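Local coordinates for protein 5'-tyrosyl-DNA phosphodiesterase (Caenorhabditis elegans, PDB 4FVA) that is a magnesium-binding member of the endonuclease/exonuclease/phosphatase family, built on the two-sheet alpha/beta fold of the DNase I-like clan, at residues V54-L58 / K75-Y80; I70-N74 / T107-L111; K119-T125 / A158-G164; K192-T196 / K228-E232. All coordinates share one frame; numbering follows the deposited sequence.

Contact 1 of 4, residues V54-L58 / K75-Y80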
loop_
_atom_site.group_PDB
_atom_site.type_symbol
_atom_site.label_atom_id
_atom_site.label_comp_id
_atom_site.label_asym_id
_atom_site.label_seq_id
_atom_site.Cartn_x
_atom_site.Cartn_y
_atom_site.Cartn_z
ATOM N N VAL A 54 -10.707 -2.451 8.990
ATOM C CA VAL A 54 -11.393 -2.625 10.279
ATOM C C VAL A 54 -12.167 -3.940 10.333
ATOM O O VAL A 54 -12.454 -4.540 9.297
ATOM C CB VAL A 54 -12.347 -1.440 10.587
ATOM C CG1 VAL A 54 -11.575 -0.122 10.661
ATOM C CG2 VAL A 54 -13.462 -1.354 9.529
ATOM N N ASP A 55 -12.481 -4.405 11.539
ATOM C CA ASP A 55 -13.200 -5.673 11.695
ATOM C C ASP A 55 -14.616 -5.577 11.150
ATOM O O ASP A 55 -15.136 -6.519 10.553
ATOM C CB ASP A 55 -13.235 -6.096 13.162
ATOM C CG ASP A 55 -11.869 -6.480 13.695
ATOM O OD1 ASP A 55 -11.003 -6.922 12.907
ATOM O OD2 ASP A 55 -11.645 -6.291 14.906
ATOM N N ARG A 56 -15.241 -4.431 11.379
ATOM C CA ARG A 56 -16.630 -4.231 10.980
ATOM C C ARG A 56 -16.816 -4.247 9.468
ATOM O O ARG A 56 -16.157 -3.492 8.735
ATOM C CB ARG A 56 -17.156 -2.919 11.558
ATOM C CG ARG A 56 -18.576 -2.566 11.122
ATOM C CD ARG A 56 -18.971 -1.201 11.672
ATOM N NE ARG A 56 -19.992 -0.565 10.840
ATOM C CZ ARG A 56 -20.079 0.748 10.652
ATOM N NH1 ARG A 56 -19.212 1.560 11.246
ATOM N NH2 ARG A 56 -21.025 1.248 9.869
ATOM N N ASP A 57 -17.733 -5.091 9.005
ATOM C CA ASP A 57 -18.059 -5.168 7.587
ATOM C C ASP A 57 -16.855 -5.612 6.758
ATOM O O ASP A 57 -16.676 -5.179 5.618
ATOM C CB ASP A 57 -18.591 -3.819 7.076
ATOM C CG ASP A 57 -19.981 -3.492 7.624
ATOM O OD1 ASP A 57 -20.732 -4.444 7.911
ATOM O OD2 ASP A 57 -20.322 -2.291 7.753
ATOM N N LEU A 58 -16.041 -6.491 7.332
ATOM C CA LEU A 58 -14.846 -6.972 6.653
ATOM C C LEU A 58 -15.174 -8.077 5.631
ATOM O O LEU A 58 -14.369 -8.381 4.738
ATOM C CB LEU A 58 -13.840 -7.460 7.696
ATOM C CG LEU A 58 -12.478 -7.937 7.204
ATOM C CD1 LEU A 58 -11.691 -6.790 6.570
ATOM C CD2 LEU A 58 -11.714 -8.509 8.380
ATOM N N LYS A 75 -5.282 -8.126 13.423
ATOM C CA LYS A 75 -6.733 -8.236 13.395
ATOM C C LYS A 75 -7.301 -8.131 14.809
ATOM O O LYS A 75 -6.701 -8.640 15.764
ATOM C CB LYS A 75 -7.163 -9.543 12.715
ATOM C CG LYS A 75 -8.623 -9.559 12.287
ATOM C CD LYS A 75 -8.916 -10.675 11.288
ATOM C CE LYS A 75 -10.325 -10.544 10.710
ATOM N NZ LYS A 75 -11.378 -10.587 11.774
ATOM N N GLY A 76 -8.441 -7.454 14.946
ATOM C CA GLY A 76 -9.039 -7.235 16.256
ATOM C C GLY A 76 -8.666 -5.901 16.899
ATOM O O GLY A 76 -9.335 -5.443 17.827
ATOM N N CYS A 77 -7.585 -5.285 16.428
ATOM C CA CYS A 77 -7.232 -3.926 16.845
ATOM C C CYS A 77 -8.222 -2.945 16.211
ATOM O O CYS A 77 -8.986 -3.332 15.318
ATOM C CB CYS A 77 -5.791 -3.621 16.422
ATOM S SG CYS A 77 -5.139 -1.955 16.780
ATOM N N GLN A 78 -8.231 -1.690 16.651
ATOM C CA GLN A 78 -9.182 -0.707 16.082
ATOM C C GLN A 78 -9.105 -0.652 14.544
ATOM O O GLN A 78 -10.131 -0.611 13.851
ATOM C CB GLN A 78 -8.940 0.681 16.671
ATOM C CG GLN A 78 -9.974 1.733 16.245
ATOM C CD GLN A 78 -9.524 3.148 16.561
ATOM O OE1 GLN A 78 -8.502 3.347 17.218
ATOM N NE2 GLN A 78 -10.264 4.140 16.062
ATOM N N TYR A 79 -7.884 -0.591 14.017
ATOM C CA TYR A 79 -7.657 -0.702 12.572
ATOM C C TYR A 79 -6.256 -1.253 12.313
ATOM O O TYR A 79 -5.406 -1.245 13.205
ATOM C CB TYR A 79 -7.901 0.639 11.864
ATOM C CG TYR A 79 -7.021 1.765 12.347
ATOM C CD1 TYR A 79 -7.216 2.336 13.596
ATOM C CD2 TYR A 79 -6.014 2.275 11.536
ATOM C CE1 TYR A 79 -6.413 3.385 14.037
ATOM C CE2 TYR A 79 -5.204 3.310 11.965
ATOM C CZ TYR A 79 -5.411 3.865 13.217
ATOM O OH TYR A 79 -4.611 4.913 13.637
ATOM N N TYR A 80 -6.019 -1.776 11.115
ATOM C CA TYR A 80 -4.784 -2.515 10.872
ATOM C C TYR A 80 -4.534 -2.611 9.365
ATOM O O TYR A 80 -5.267 -2.004 8.569
ATOM C CB TYR A 80 -4.868 -3.908 11.525
ATOM C CG TYR A 80 -6.201 -4.616 11.292
ATOM C CD1 TYR A 80 -6.397 -5.430 10.178
ATOM C CD2 TYR A 80 -7.260 -4.458 12.181
ATOM C CE1 TYR A 80 -7.627 -6.060 9.949
ATOM C CE2 TYR A 80 -8.481 -5.093 11.970
ATOM C CZ TYR A 80 -8.661 -5.884 10.855
ATOM O OH TYR A 80 -9.881 -6.510 10.645
HETATM O O HOH W 1 -11.697 -3.311 13.893
HETATM O O HOH W 2 -14.453 -9.204 11.238
#
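Val-54 and Tyr-79 bring two loops within 4.8 Å, CA to CA, and the 54-58 backbone then closes into a type II beta turn from Asp-55 to Leu-58. The Asp-55 carboxylate carries most of the polar chemistry. Its OD1 lies at the Tyr-80 ring edge, near the ring plane, and accepts the phenol OH at 2.6 Å. The hydroxyl arrives on the anti side, 27° out of the carboxylate plane, with ring and carboxylate planes 43° apart. Gly-76 N adds a weak hydrogen bond to Asp-55 OD1 at 3.3 Å, and Lys-75 NZ a long salt bridge to the same oxygen at 3.9 Å. A water joins the backbones, accepting from Asp-55 N and donating to Cys-77 O. The Lys-75 chain turns at its last bond (chi4 -59°), and its CE meets Leu-58 CD2 tip to tip at 3.4 Å, closer than usual van der Waals contact. Val-54 CG1 packs 3.5 Å from Gln-78 O and 3.9 Å from Tyr-79 CB. Tyr-80 also pairs through its backbone with Val-53, joining strands 47-53 and 80-86, while Val-54 touches Leu-29 of helix 29-43. Tyr-79 reaches Glu-52, a magnesium ligand, and its OH bonds to Arg-106.

Contact 2 of 4, residues I70-N74 / T107-L111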
loop_
_atom_site.group_PDB
_atom_site.type_symbol
_atom_site.label_atom_id
_atom_site.label_comp_id
_atom_site.label_asym_id
_atom_site.label_seq_id
_atom_site.Cartn_x
_atom_site.Cartn_y
_atom_site.Cartn_z
ATOM N N ILE A 70 -4.522 -14.166 2.546
ATOM C CA ILE A 70 -4.683 -12.880 3.227
ATOM C C ILE A 70 -3.948 -12.889 4.570
ATOM O O ILE A 70 -4.184 -13.761 5.419
ATOM C CB ILE A 70 -6.167 -12.558 3.491
ATOM C CG1 ILE A 70 -6.986 -12.656 2.203
ATOM C CG2 ILE A 70 -6.323 -11.177 4.147
ATOM C CD1 ILE A 70 -8.445 -12.381 2.424
ATOM N N TYR A 71 -3.076 -11.898 4.769
ATOM C CA TYR A 71 -2.347 -11.741 6.022
ATOM C C TYR A 71 -2.683 -10.390 6.636
ATOM O O TYR A 71 -2.442 -9.353 6.024
ATOM C CB TYR A 71 -0.823 -11.926 5.824
ATOM C CG TYR A 71 -0.500 -13.328 5.351
ATOM C CD1 TYR A 71 -0.276 -14.338 6.275
ATOM C CD2 TYR A 71 -0.491 -13.651 4.006
ATOM C CE1 TYR A 71 -0.032 -15.636 5.874
ATOM C CE2 TYR A 71 -0.240 -14.945 3.586
ATOM C CZ TYR A 71 -0.015 -15.931 4.544
ATOM O OH TYR A 71 0.235 -17.215 4.167
ATOM N N TYR A 72 -3.279 -10.425 7.828
ATOM C CA TYR A 72 -3.648 -9.217 8.563
ATOM C C TYR A 72 -2.564 -8.870 9.566
ATOM O O TYR A 72 -2.039 -9.754 10.233
ATOM C CB TYR A 72 -4.999 -9.397 9.280
ATOM C CG TYR A 72 -6.180 -9.602 8.344
ATOM C CD1 TYR A 72 -6.635 -8.562 7.534
ATOM C CD2 TYR A 72 -6.855 -10.814 8.289
ATOM C CE1 TYR A 72 -7.699 -8.730 6.685
ATOM C CE2 TYR A 72 -7.924 -10.997 7.430
ATOM C CZ TYR A 72 -8.342 -9.946 6.635
ATOM O OH TYR A 72 -9.411 -10.108 5.779
ATOM N N SER A 73 -2.242 -7.589 9.692
ATOM C CA SER A 73 -1.156 -7.187 10.573
ATOM C C SER A 73 -1.519 -7.401 12.037
ATOM O O SER A 73 -0.682 -7.818 12.840
ATOM C CB SER A 73 -0.793 -5.714 10.368
ATOM O OG SER A 73 -1.855 -4.850 10.789
ATOM N N ASN A 74 -2.775 -7.133 12.381
ATOM C CA ASN A 74 -3.156 -7.022 13.788
ATOM C C ASN A 74 -4.670 -7.066 13.944
ATOM O O ASN A 74 -5.267 -6.158 14.531
ATOM C CB ASN A 74 -2.629 -5.685 14.336
ATOM C CG ASN A 74 -2.584 -5.639 15.852
ATOM O OD1 ASN A 74 -2.660 -6.670 16.520
ATOM N ND2 ASN A 74 -2.473 -4.432 16.404
ATOM N N THR A 107 2.496 -0.163 12.354
ATOM C CA THR A 107 3.375 -1.309 12.262
ATOM C C THR A 107 4.058 -1.351 10.904
ATOM O O THR A 107 3.585 -0.754 9.927
ATOM C CB THR A 107 2.566 -2.624 12.403
ATOM O OG1 THR A 107 1.534 -2.644 11.395
ATOM C CG2 THR A 107 1.906 -2.727 13.793
ATOM N N LEU A 108 5.153 -2.092 10.834
ATOM C CA LEU A 108 5.725 -2.448 9.540
ATOM C C LEU A 108 5.407 -3.914 9.372
ATOM O O LEU A 108 5.920 -4.761 10.113
ATOM C CB LEU A 108 7.233 -2.210 9.523
ATOM C CG LEU A 108 7.975 -2.549 8.231
ATOM C CD1 LEU A 108 7.345 -1.803 7.076
ATOM C CD2 LEU A 108 9.444 -2.151 8.374
ATOM N N GLN A 109 4.534 -4.206 8.415
ATOM C CA GLN A 109 4.087 -5.575 8.159
ATOM C C GLN A 109 4.942 -6.161 7.048
ATOM O O GLN A 109 4.969 -5.626 5.935
ATOM C CB GLN A 109 2.606 -5.595 7.757
ATOM C CG GLN A 109 2.044 -7.002 7.479
ATOM C CD GLN A 109 0.602 -6.969 7.030
ATOM O OE1 GLN A 109 0.132 -5.947 6.518
ATOM N NE2 GLN A 109 -0.113 -8.088 7.207
ATOM N N ILE A 110 5.638 -7.260 7.338
ATOM C CA ILE A 110 6.577 -7.829 6.375
ATOM C C ILE A 110 6.179 -9.241 6.013
ATOM O O ILE A 110 6.055 -10.098 6.894
ATOM C CB ILE A 110 8.029 -7.827 6.919
ATOM C CG1 ILE A 110 8.470 -6.397 7.230
ATOM C CG2 ILE A 110 9.004 -8.396 5.895
ATOM C CD1 ILE A 110 9.833 -6.314 7.957
ATOM N N LEU A 111 5.932 -9.477 4.727
ATOM C CA LEU A 111 5.677 -10.838 4.271
ATOM C C LEU A 111 6.806 -11.209 3.326
ATOM O O LEU A 111 7.039 -10.538 2.314
ATOM C CB LEU A 111 4.323 -10.955 3.561
ATOM C CG LEU A 111 3.761 -12.365 3.317
ATOM C CD1 LEU A 111 3.273 -12.987 4.640
ATOM C CD2 LEU A 111 2.633 -12.370 2.279
HETATM O O HOH W 3 -1.093 -2.593 11.896
#
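The Tyr-71 ring takes Leu-111 on one face: CD1 of the leucine stands 3.9 Å from the ring centroid and 14° off the normal, a CH-pi contact offset toward the rim. The other methyl, Leu-111 CD2, lies 3.8 Å from Tyr-71 CD2, and the two side chains cross at about a right angle. His-94 meets the same ring edge-to-face. This is sheet-on-sheet packing in the beta sandwich of the DNase I-like fold. Strand 68-72 is outermost in one sheet and strand 107-115 belongs to the other, their segment axes 9.1 Å apart and roughly antiparallel. That spacing is too wide for strand pairing, and side chains fill it.

Gln-109 spans the gap. With CG anti to the backbone N (chi1 -179°) and the chain extended beyond it, the amide reaches the backbone of 70-74, where NE2 donates to Tyr-71 O at 2.9 Å. The donor sits well above the carbonyl plane, 66° out of it, so no lone pair is met squarely. His-94 NE2 is a second partner of this nitrogen and Thr-81 OG1 binds OE1; together these bonds should fix the rotation of the buried amide. Ser-73 CB rests 3.8 Å from Gln-109 CD. Ser-73 OG, already bound to Thr-81 N, shares a water with the opposing strand: the water lies 2.6 Å from Ser-73 OG and donates to Thr-107 OG1 at 2.7 Å.

Contact 3 of 4, residues K119-T125 / A158-G164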
loop_
_atom_site.group_PDB
_atom_site.type_symbol
_atom_site.label_atom_id
_atom_site.label_comp_id
_atom_site.label_asym_id
_atom_site.label_seq_id
_atom_site.Cartn_x
_atom_site.Cartn_y
_atom_site.Cartn_z
ATOM N N LYS A 119 12.764 -14.633 -4.975
ATOM C CA LYS A 119 12.590 -14.226 -3.589
ATOM C C LYS A 119 11.902 -12.872 -3.574
ATOM O O LYS A 119 12.278 -11.979 -4.338
ATOM C CB LYS A 119 13.943 -14.142 -2.887
ATOM C CG LYS A 119 13.858 -13.973 -1.391
ATOM C CD LYS A 119 13.508 -15.302 -0.709
ATOM C CE LYS A 119 13.552 -15.194 0.809
ATOM N NZ LYS A 119 13.311 -16.510 1.458
ATOM N N VAL A 120 10.880 -12.722 -2.729
ATOM C CA VAL A 120 10.124 -11.472 -2.667
ATOM C C VAL A 120 9.901 -11.047 -1.229
ATOM O O VAL A 120 9.457 -11.855 -0.417
ATOM C CB VAL A 120 8.745 -11.603 -3.345
ATOM C CG1 VAL A 120 8.024 -10.271 -3.304
ATOM C CG2 VAL A 120 8.895 -12.087 -4.774
ATOM N N PHE A 121 10.229 -9.795 -0.916
ATOM C CA PHE A 121 9.901 -9.196 0.381
ATOM C C PHE A 121 8.842 -8.121 0.183
ATOM O O PHE A 121 8.981 -7.252 -0.683
ATOM C CB PHE A 121 11.146 -8.601 1.060
ATOM C CG PHE A 121 12.127 -9.637 1.554
ATOM C CD1 PHE A 121 13.032 -10.231 0.680
ATOM C CD2 PHE A 121 12.161 -9.987 2.908
ATOM C CE1 PHE A 121 13.949 -11.193 1.143
ATOM C CE2 PHE A 121 13.067 -10.928 3.384
ATOM C CZ PHE A 121 13.965 -11.538 2.495
ATOM N N LEU A 122 7.784 -8.190 0.985
ATOM C CA LEU A 122 6.687 -7.236 0.914
ATOM C C LEU A 122 6.631 -6.511 2.242
ATOM O O LEU A 122 6.469 -7.151 3.284
ATOM C CB LEU A 122 5.356 -7.959 0.663
ATOM C CG LEU A 122 5.309 -8.847 -0.589
ATOM C CD1 LEU A 122 3.945 -9.524 -0.774
ATOM C CD2 LEU A 122 5.680 -8.006 -1.800
ATOM N N LEU A 123 6.765 -5.189 2.206
ATOM C CA LEU A 123 6.713 -4.368 3.411
ATOM C C LEU A 123 5.616 -3.309 3.288
ATOM O O LEU A 123 5.704 -2.403 2.458
ATOM C CB LEU A 123 8.066 -3.704 3.665
ATOM C CG LEU A 123 9.268 -4.636 3.888
ATOM C CD1 LEU A 123 9.861 -5.130 2.569
ATOM C CD2 LEU A 123 10.322 -3.937 4.735
ATOM N N ASN A 124 4.587 -3.447 4.119
ATOM C CA ASN A 124 3.397 -2.611 4.074
ATOM C C ASN A 124 3.259 -1.843 5.381
ATOM O O ASN A 124 3.344 -2.435 6.476
ATOM C CB ASN A 124 2.164 -3.506 3.839
ATOM C CG ASN A 124 0.864 -2.724 3.726
ATOM O OD1 ASN A 124 0.864 -1.534 3.414
ATOM N ND2 ASN A 124 -0.266 -3.402 3.986
ATOM N N THR A 125 3.033 -0.535 5.280
ATOM C CA THR A 125 2.912 0.279 6.475
ATOM C C THR A 125 1.909 1.394 6.296
ATOM O O THR A 125 1.533 1.737 5.183
ATOM C CB THR A 125 4.268 0.879 6.928
ATOM O OG1 THR A 125 4.136 1.423 8.250
ATOM C CG2 THR A 125 4.709 1.990 5.961
ATOM N N ALA A 158 16.951 -10.357 -4.767
ATOM C CA ALA A 158 15.533 -10.403 -4.385
ATOM C C ALA A 158 14.735 -9.205 -4.893
ATOM O O ALA A 158 15.284 -8.119 -5.111
ATOM C CB ALA A 158 15.369 -10.522 -2.871
ATOM N N LEU A 159 13.434 -9.407 -5.066
ATOM C CA LEU A 159 12.522 -8.287 -5.308
ATOM C C LEU A 159 12.039 -7.787 -3.957
ATOM O O LEU A 159 11.575 -8.576 -3.127
ATOM C CB LEU A 159 11.309 -8.742 -6.113
ATOM C CG LEU A 159 11.266 -8.477 -7.612
ATOM C CD1 LEU A 159 9.919 -8.915 -8.190
ATOM C CD2 LEU A 159 11.515 -7.007 -7.874
ATOM N N VAL A 160 12.188 -6.489 -3.711
ATOM C CA VAL A 160 11.704 -5.902 -2.469
ATOM C C VAL A 160 10.702 -4.784 -2.793
ATOM O O VAL A 160 11.022 -3.842 -3.538
ATOM C CB VAL A 160 12.872 -5.342 -1.615
ATOM C CG1 VAL A 160 12.351 -4.754 -0.323
ATOM C CG2 VAL A 160 13.902 -6.434 -1.317
ATOM N N PHE A 161 9.493 -4.889 -2.240
ATOM C CA PHE A 161 8.486 -3.830 -2.387
ATOM C C PHE A 161 8.164 -3.213 -1.031
ATOM O O PHE A 161 7.718 -3.905 -0.102
ATOM C CB PHE A 161 7.194 -4.366 -3.034
ATOM C CG PHE A 161 7.394 -4.875 -4.440
ATOM C CD1 PHE A 161 7.691 -3.997 -5.467
ATOM C CD2 PHE A 161 7.307 -6.239 -4.723
ATOM C CE1 PHE A 161 7.896 -4.457 -6.764
ATOM C CE2 PHE A 161 7.507 -6.716 -6.023
ATOM C CZ PHE A 161 7.802 -5.815 -7.047
ATOM N N PHE A 162 8.376 -1.910 -0.921
ATOM C CA PHE A 162 8.013 -1.198 0.302
ATOM C C PHE A 162 7.082 -0.025 0.031
ATOM O O PHE A 162 7.353 0.787 -0.858
ATOM C CB PHE A 162 9.248 -0.680 1.023
ATOM C CG PHE A 162 8.928 0.369 2.037
ATOM C CD1 PHE A 162 8.289 0.033 3.227
ATOM C CD2 PHE A 162 9.207 1.695 1.778
ATOM C CE1 PHE A 162 7.964 1.017 4.160
ATOM C CE2 PHE A 162 8.892 2.685 2.705
ATOM C CZ PHE A 162 8.264 2.340 3.897
ATOM N N GLY A 163 5.992 0.070 0.797
ATOM C CA GLY A 163 5.097 1.206 0.670
ATOM C C GLY A 163 3.830 1.104 1.506
ATOM O O GLY A 163 3.787 0.419 2.539
ATOM N N GLY A 164 2.795 1.793 1.040
ATOM C CA GLY A 164 1.532 1.880 1.734
ATOM C C GLY A 164 1.116 3.328 1.803
ATOM O O GLY A 164 1.470 4.145 0.937
#
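Leu-122 and Phe-161 are bridge partners with like first torsions (chi1 -56° and -63°, CG anti to the carbonyl carbon), which leaves the two side chains alongside each other on one face. Leu-122 CD2 comes to the ring edge, 3.8 Å from Phe-161 CD2, and Val-120 CG1 approaches the edge too. On the other face, Phe-162 sets its CG anti to the backbone N (chi1 163°), which lays the ring along the strand direction, on the same face as Leu-123 and toward Thr-125. Its edge meets Leu-123 CB in plane, 3.8 Å from Phe-162 CD1, and Thr-125 CG2 reaches Phe-162 CE1 obliquely, also at 3.8 Å. Leu-123 CD1 crosses to Val-160 CG1 at 3.8 Å.

Between these two layers of side chains the strands run parallel in register, from Val-120 beside Leu-159 to Thr-125 beside Gly-164. Six backbone hydrogen bonds alternate in direction, from Leu-159 N to Lys-119 O at one end to Thr-125 N to Gly-163 O, 3.0 Å, at the other. CA-H...O contacts lie among them, such as Val-120 CA to Leu-159 O at 3.3 Å.

The pair forms the strands of a beta-alpha-beta crossover through helix 134-154. Phe-121, Val-160 and Phe-162 face that helix, touching Ile-151, Cys-144 and Val-148. On the reverse face Leu-122 meets Ile-83 and Val-85 of strand 80-86, Phe-161 meets Phe-254 of strand 249-255, and the buried Asn-124 amide bonds to Gln-51 and Leu-50 O of strand 47-53.

Contact 4 of 4, residues K192-T196 / K228-E232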
loop_
_atom_site.group_PDB
_atom_site.type_symbol
_atom_site.label_atom_id
_atom_site.label_comp_id
_atom_site.label_asym_id
_atom_site.label_seq_id
_atom_site.Cartn_x
_atom_site.Cartn_y
_atom_site.Cartn_z
ATOM N N LYS A 192 -0.893 13.181 -14.075
ATOM C CA LYS A 192 -2.234 12.584 -14.062
ATOM C C LYS A 192 -2.371 11.483 -13.011
ATOM O O LYS A 192 -3.488 11.113 -12.631
ATOM C CB LYS A 192 -2.619 12.012 -15.433
ATOM C CG LYS A 192 -3.234 13.001 -16.429
ATOM C CD LYS A 192 -3.759 12.249 -17.663
ATOM C CE LYS A 192 -4.760 13.077 -18.448
ATOM N NZ LYS A 192 -4.152 14.333 -18.943
ATOM N N THR A 193 -1.242 10.963 -12.543
ATOM C CA THR A 193 -1.260 9.878 -11.565
ATOM C C THR A 193 -0.557 10.268 -10.281
ATOM O O THR A 193 -0.149 9.403 -9.516
ATOM C CB THR A 193 -0.570 8.625 -12.098
ATOM O OG1 THR A 193 0.777 8.955 -12.473
ATOM C CG2 THR A 193 -1.319 8.065 -13.304
ATOM N N LYS A 194 -0.386 11.565 -10.049
ATOM C CA LYS A 194 0.458 12.005 -8.938
ATOM C C LYS A 194 -0.205 11.948 -7.562
ATOM O O LYS A 194 0.315 11.326 -6.641
ATOM C CB LYS A 194 0.987 13.412 -9.200
ATOM C CG LYS A 194 1.923 13.935 -8.125
ATOM C CD LYS A 194 2.571 15.237 -8.586
ATOM C CE LYS A 194 3.609 15.740 -7.595
ATOM N NZ LYS A 194 4.235 17.001 -8.078
ATOM N N PHE A 195 -1.340 12.614 -7.409
ATOM C CA PHE A 195 -1.934 12.752 -6.087
ATOM C C PHE A 195 -2.843 11.579 -5.742
ATOM O O PHE A 195 -3.694 11.177 -6.543
ATOM C CB PHE A 195 -2.661 14.086 -5.974
ATOM C CG PHE A 195 -1.768 15.264 -6.242
ATOM C CD1 PHE A 195 -0.884 15.712 -5.270
ATOM C CD2 PHE A 195 -1.784 15.898 -7.481
ATOM C CE1 PHE A 195 -0.049 16.788 -5.513
ATOM C CE2 PHE A 195 -0.946 16.974 -7.734
ATOM C CZ PHE A 195 -0.075 17.418 -6.745
ATOM N N THR A 196 -2.651 11.018 -4.555
ATOM C CA THR A 196 -3.389 9.824 -4.172
ATOM C C THR A 196 -4.431 10.185 -3.128
ATOM O O THR A 196 -5.328 9.399 -2.836
ATOM C CB THR A 196 -2.443 8.732 -3.625
ATOM O OG1 THR A 196 -1.855 9.179 -2.399
ATOM C CG2 THR A 196 -1.342 8.415 -4.643
ATOM N N LYS A 228 5.067 0.379 -14.717
ATOM C CA LYS A 228 3.920 1.179 -15.117
ATOM C C LYS A 228 3.086 1.512 -13.864
ATOM O O LYS A 228 2.995 0.696 -12.950
ATOM C CB LYS A 228 3.092 0.408 -16.147
ATOM C CG LYS A 228 3.700 0.467 -17.550
ATOM C CD LYS A 228 3.092 -0.551 -18.499
ATOM C CE LYS A 228 3.235 -0.092 -19.949
ATOM N NZ LYS A 228 2.879 -1.175 -20.911
ATOM N N PHE A 229 2.450 2.682 -13.845
ATOM C CA PHE A 229 1.801 3.195 -12.634
ATOM C C PHE A 229 0.470 3.860 -12.978
ATOM O O PHE A 229 0.418 4.738 -13.842
ATOM C CB PHE A 229 2.732 4.194 -11.924
ATOM C CG PHE A 229 2.254 4.620 -10.538
ATOM C CD1 PHE A 229 1.246 5.565 -10.387
ATOM C CD2 PHE A 229 2.834 4.076 -9.400
ATOM C CE1 PHE A 229 0.817 5.961 -9.113
ATOM C CE2 PHE A 229 2.428 4.451 -8.139
ATOM C CZ PHE A 229 1.409 5.393 -7.983
ATOM N N THR A 230 -0.610 3.407 -12.339
ATOM C CA THR A 230 -1.937 4.019 -12.533
ATOM C C THR A 230 -2.637 4.253 -11.199
ATOM O O THR A 230 -2.214 3.730 -10.167
ATOM C CB THR A 230 -2.870 3.146 -13.394
ATOM O OG1 THR A 230 -3.188 1.945 -12.674
ATOM C CG2 THR A 230 -2.211 2.782 -14.727
ATOM N N LEU A 231 -3.712 5.034 -11.221
ATOM C CA LEU A 231 -4.527 5.219 -10.027
ATOM C C LEU A 231 -5.816 4.449 -10.222
ATOM O O LEU A 231 -6.288 4.335 -11.349
ATOM C CB LEU A 231 -4.830 6.704 -9.796
ATOM C CG LEU A 231 -3.576 7.527 -9.511
ATOM C CD1 LEU A 231 -3.899 9.002 -9.274
ATOM C CD2 LEU A 231 -2.853 6.922 -8.314
ATOM N N GLU A 232 -6.396 3.944 -9.134
ATOM C CA GLU A 232 -7.625 3.169 -9.242
ATOM C C GLU A 232 -8.604 3.564 -8.143
ATOM O O GLU A 232 -8.240 4.288 -7.211
ATOM C CB GLU A 232 -7.316 1.672 -9.169
ATOM C CG GLU A 232 -6.241 1.205 -10.145
ATOM C CD GLU A 232 -6.751 1.151 -11.581
ATOM O OE1 GLU A 232 -7.983 1.197 -11.789
ATOM O OE2 GLU A 232 -5.919 1.041 -12.503
HETATM O O HOH W 4 2.017 6.988 -14.240
#
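Thr-193 and Leu-231 are the nearest residues, their CA atoms 5.9 Å apart, and no direct hydrogen bond crosses between the loop 192-196 and the extended strand 228-232. Apolar groups packed against backbone make the contact. Leu-231 points at the loop with CG anti to the carbonyl carbon (chi1 -64°), and its CD1 sits within the bend of the chain, 3.6 Å from Thr-193 CA and 3.5 Å from Phe-195 O. Its other methyl, CD2, faces Thr-196 CG2 more loosely, at 4.2 Å. The Thr-193 and Phe-229 side chains run alongside each other but head opposite ways: Phe-229 CD1 lies 3.9 Å from Thr-193 CB, and CE1 approaches Thr-193 O obliquely at 3.6 Å.

In the two-sheet fold, strand 226-232 is outermost in the six-stranded sheet, with strand 249-255 as its neighbour. The loop leads into strand 197-198, which pairs with strand 212-221 of the second sheet, so this contact ties the border of one sheet to a connection of the other. Ile-250 touches Thr-196, Phe-229 and Leu-231 alike, and Trp-184 packs edge-to-face with the Phe-229 ring.

Polar links run through a water, 2.9 Å from Thr-193 OG1 and donating to Phe-229 O at 2.8 Å. The same threonine hydroxyl is hydrogen-bonded to Asp-190 O. The methyl of Thr-193, CG2, packs against Phe-229 O, the carbonyl oxygen to which the water also donates.

Contact 3 is the buried core, while contacts 1, 2 and 4 are only partly buried. Contact 3 alone among the four rests on direct backbone pairing within a sheet; contact 2 relies on side chains spanning two sheets, contact 1 on a carboxylate between loops, and contact 4 on apolar groups and a water. Contacts 2 and 3 adjoin through strands 107-115 and 118-126, where Leu-111 N lies 2.8 Å from Leu-122 O, a probable hydrogen bond. Contacts 1 and 2 also touch, Tyr-80 packing on Ser-73 and Tyr-72. Contact 4 stands apart, across the chain's centre from contacts 1 and 2, its centre about 27 Å from that of contact 1.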